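Local coordinates for protein-L-isoaspartate O-methyltransferase beta-aspartate methyltransferase (Plasmodium falciparum, PDB 2PBF) that probably repairs age-damaged proteins by methylating isoaspartyl carboxyl groups with S-adenosylmethionine as the methyl donor, and holds the product S-adenosyl-L-homocysteine here, at residues I85-G90 / I166-S171. Sequence-based numbering, arbitrary orientation.
With SAH (S-adenosyl-L-homocysteine), chain C.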
loop_
_atom_site.group_PDB
_atom_site.type_symbol
_atom_site.label_atom_id
_atom_site.label_comp_id
_atom_site.label_asym_id
_atom_site.label_seq_id
_atom_site.Cartn_x
_atom_site.Cartn_y
_atom_site.Cartn_z
ATOM N N ILE A 85 6.137 -3.450 -2.924
ATOM C CA ILE A 85 5.986 -2.164 -3.596
ATOM C C ILE A 85 4.552 -1.673 -3.383
ATOM O O ILE A 85 3.593 -2.444 -3.501
ATOM C CB ILE A 85 6.424 -2.203 -5.113
ATOM C CG1 ILE A 85 6.198 -0.850 -5.800
ATOM C CG2 ILE A 85 5.761 -3.381 -5.888
ATOM C CD1 ILE A 85 6.895 -0.757 -7.172
ATOM N N ASP A 86 4.438 -0.403 -3.016
ATOM C CA ASP A 86 3.151 0.239 -2.789
ATOM C C ASP A 86 2.974 1.198 -3.934
ATOM O O ASP A 86 3.673 2.231 -4.021
ATOM C CB ASP A 86 3.150 0.978 -1.449
ATOM C CG ASP A 86 1.813 1.594 -1.101
ATOM O OD1 ASP A 86 0.783 1.231 -1.693
ATOM O OD2 ASP A 86 1.782 2.458 -0.186
ATOM N N VAL A 87 2.057 0.846 -4.823
ATOM C CA VAL A 87 1.817 1.640 -6.005
ATOM C C VAL A 87 0.692 2.639 -5.720
ATOM O O VAL A 87 -0.459 2.246 -5.568
ATOM C CB VAL A 87 1.410 0.752 -7.215
ATOM C CG1 VAL A 87 1.105 1.648 -8.460
ATOM C CG2 VAL A 87 2.510 -0.293 -7.527
ATOM N N GLY A 88 1.039 3.925 -5.671
ATOM C CA GLY A 88 0.083 4.987 -5.339
ATOM C C GLY A 88 0.175 5.209 -3.855
ATOM O O GLY A 88 -0.828 5.114 -3.128
ATOM N N SER A 89 1.387 5.498 -3.385
ATOM C CA SER A 89 1.658 5.431 -1.962
ATOM C C SER A 89 0.937 6.542 -1.172
ATOM O O SER A 89 0.672 6.371 0.017
ATOM C CB SER A 89 3.178 5.374 -1.687
ATOM O OG SER A 89 3.871 6.414 -2.366
ATOM N N GLY A 90 0.621 7.658 -1.841
ATOM C CA GLY A 90 -0.286 8.665 -1.298
ATOM C C GLY A 90 0.222 9.325 -0.042
ATOM O O GLY A 90 1.272 9.970 -0.070
ATOM N N ILE A 166 2.733 -6.712 -3.948
ATOM C CA ILE A 166 2.438 -5.496 -4.699
ATOM C C ILE A 166 1.074 -4.968 -4.300
ATOM O O ILE A 166 0.067 -5.634 -4.462
ATOM C CB ILE A 166 2.489 -5.692 -6.258
ATOM C CG1 ILE A 166 3.786 -6.421 -6.668
ATOM C CG2 ILE A 166 2.303 -4.313 -6.966
ATOM C CD1 ILE A 166 4.043 -6.518 -8.178
ATOM N N HIS A 167 1.045 -3.771 -3.760
ATOM C CA HIS A 167 -0.212 -3.175 -3.404
ATOM C C HIS A 167 -0.431 -2.006 -4.327
ATOM O O HIS A 167 0.466 -1.203 -4.565
ATOM C CB HIS A 167 -0.223 -2.732 -1.953
ATOM C CG HIS A 167 -1.440 -1.954 -1.593
ATOM N ND1 HIS A 167 -1.477 -0.578 -1.633
ATOM C CD2 HIS A 167 -2.682 -2.358 -1.242
ATOM C CE1 HIS A 167 -2.687 -0.166 -1.311
ATOM N NE2 HIS A 167 -3.432 -1.226 -1.059
ATOM N N VAL A 168 -1.629 -1.923 -4.880
ATOM C CA VAL A 168 -1.927 -0.822 -5.744
ATOM C C VAL A 168 -3.139 -0.119 -5.140
ATOM O O VAL A 168 -4.197 -0.716 -5.019
ATOM C CB VAL A 168 -2.214 -1.314 -7.177
ATOM C CG1 VAL A 168 -2.219 -0.164 -8.122
ATOM C CG2 VAL A 168 -1.180 -2.390 -7.610
ATOM N N GLY A 169 -2.968 1.156 -4.784
ATOM C CA GLY A 169 -3.991 1.877 -4.028
ATOM C C GLY A 169 -4.871 2.773 -4.898
ATOM O O GLY A 169 -5.481 3.706 -4.390
ATOM N N ALA A 170 -4.935 2.456 -6.198
ATOM C CA ALA A 170 -5.700 3.200 -7.166
ATOM C C ALA A 170 -6.204 2.219 -8.210
ATOM O O ALA A 170 -5.566 1.196 -8.482
ATOM C CB ALA A 170 -4.863 4.326 -7.799
ATOM N N SER A 171 -7.384 2.522 -8.753
ATOM C CA SER A 171 -8.083 1.643 -9.662
ATOM C C SER A 171 -7.595 1.769 -11.104
ATOM O O SER A 171 -7.378 2.869 -11.614
ATOM C CB SER A 171 -9.567 1.963 -9.619
ATOM O OG SER A 171 -10.249 1.128 -10.502
HETATM N N SAH C . -2.386 4.100 -0.212
HETATM C CA SAH C . -2.746 5.532 -0.371
HETATM C CB SAH C . -3.801 5.660 -1.440
HETATM C CG SAH C . -3.826 7.101 -1.932
HETATM S SD SAH C . -5.050 7.335 -3.224
HETATM C C SAH C . -3.207 6.193 0.932
HETATM O O SAH C . -4.010 5.596 1.652
HETATM O OXT SAH C . -2.777 7.323 1.279
HETATM C "C5'" SAH C . -4.088 6.610 -4.575
HETATM C "C4'" SAH C . -2.789 7.331 -4.938
HETATM O "O4'" SAH C . -2.375 6.822 -6.175
HETATM C "C3'" SAH C . -2.859 8.843 -5.106
HETATM O "O3'" SAH C . -1.958 9.451 -4.195
HETATM C "C2'" SAH C . -2.467 9.087 -6.556
HETATM O "O2'" SAH C . -1.700 10.260 -6.715
HETATM C "C1'" SAH C . -1.665 7.840 -6.863
HETATM N N9 SAH C . -1.609 7.440 -8.286
HETATM C C8 SAH C . -2.628 7.525 -9.191
HETATM N N7 SAH C . -2.192 7.010 -10.363
HETATM C C5 SAH C . -0.904 6.620 -10.235
HETATM C C6 SAH C . 0.019 6.063 -11.128
HETATM N N6 SAH C . -0.278 5.806 -12.395
HETATM N N1 SAH C . 1.274 5.740 -10.681
HETATM C C2 SAH C . 1.626 5.996 -9.370
HETATM N N3 SAH C . 0.707 6.558 -8.519
HETATM C C4 SAH C . -0.539 6.870 -8.932
#
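Strands 83-87 and 163-168 are the first and fourth strands of the Rossmann-like methyltransferase sheet, neighbours at its switch point, and Ile-85 to Val-87 runs parallel to Ile-166 to Val-168 before the two segments diverge at S-adenosyl-L-homocysteine. The backbone ladder is nearly straight: His-167 N gives to Ile-85 O at 2.9 Å, Val-87 N to His-167 O at 2.6 Å, and Gly-169 N to Val-87 O at 2.8 Å, which carries the pairing one residue past the end of strand 163-168. Beyond the strands, Gly-88 CA comes within 3.2 Å of the ribose O4' of the ligand, while Gly-169 O lies 3.2 Å from its C5'. On the face turned to helix 177-182, Ile-85 CG2 rests against Ile-166 CG1 at 3.7 Å, and Val-87 CG1 meets Val-168 CG1 at 3.8 Å; Leu-179 covers Val-87, Ile-166 and Val-168. The other face, under helix 93-101, holds a buried polar pair. Asp-86 sets CG anti to the backbone N (chi1 -176°), as does His-167, and the two side chains lie alongside each other, pointing the same way, with carboxylate and ring planes inclined by 54°. Thr-95 OG1 holds Asp-86 OD2, and the other oxygen, OD1, takes the ND1 hydrogen of His-167 at 2.9 Å, in the ring plane but 35° out of the carboxylate plane on the syn side.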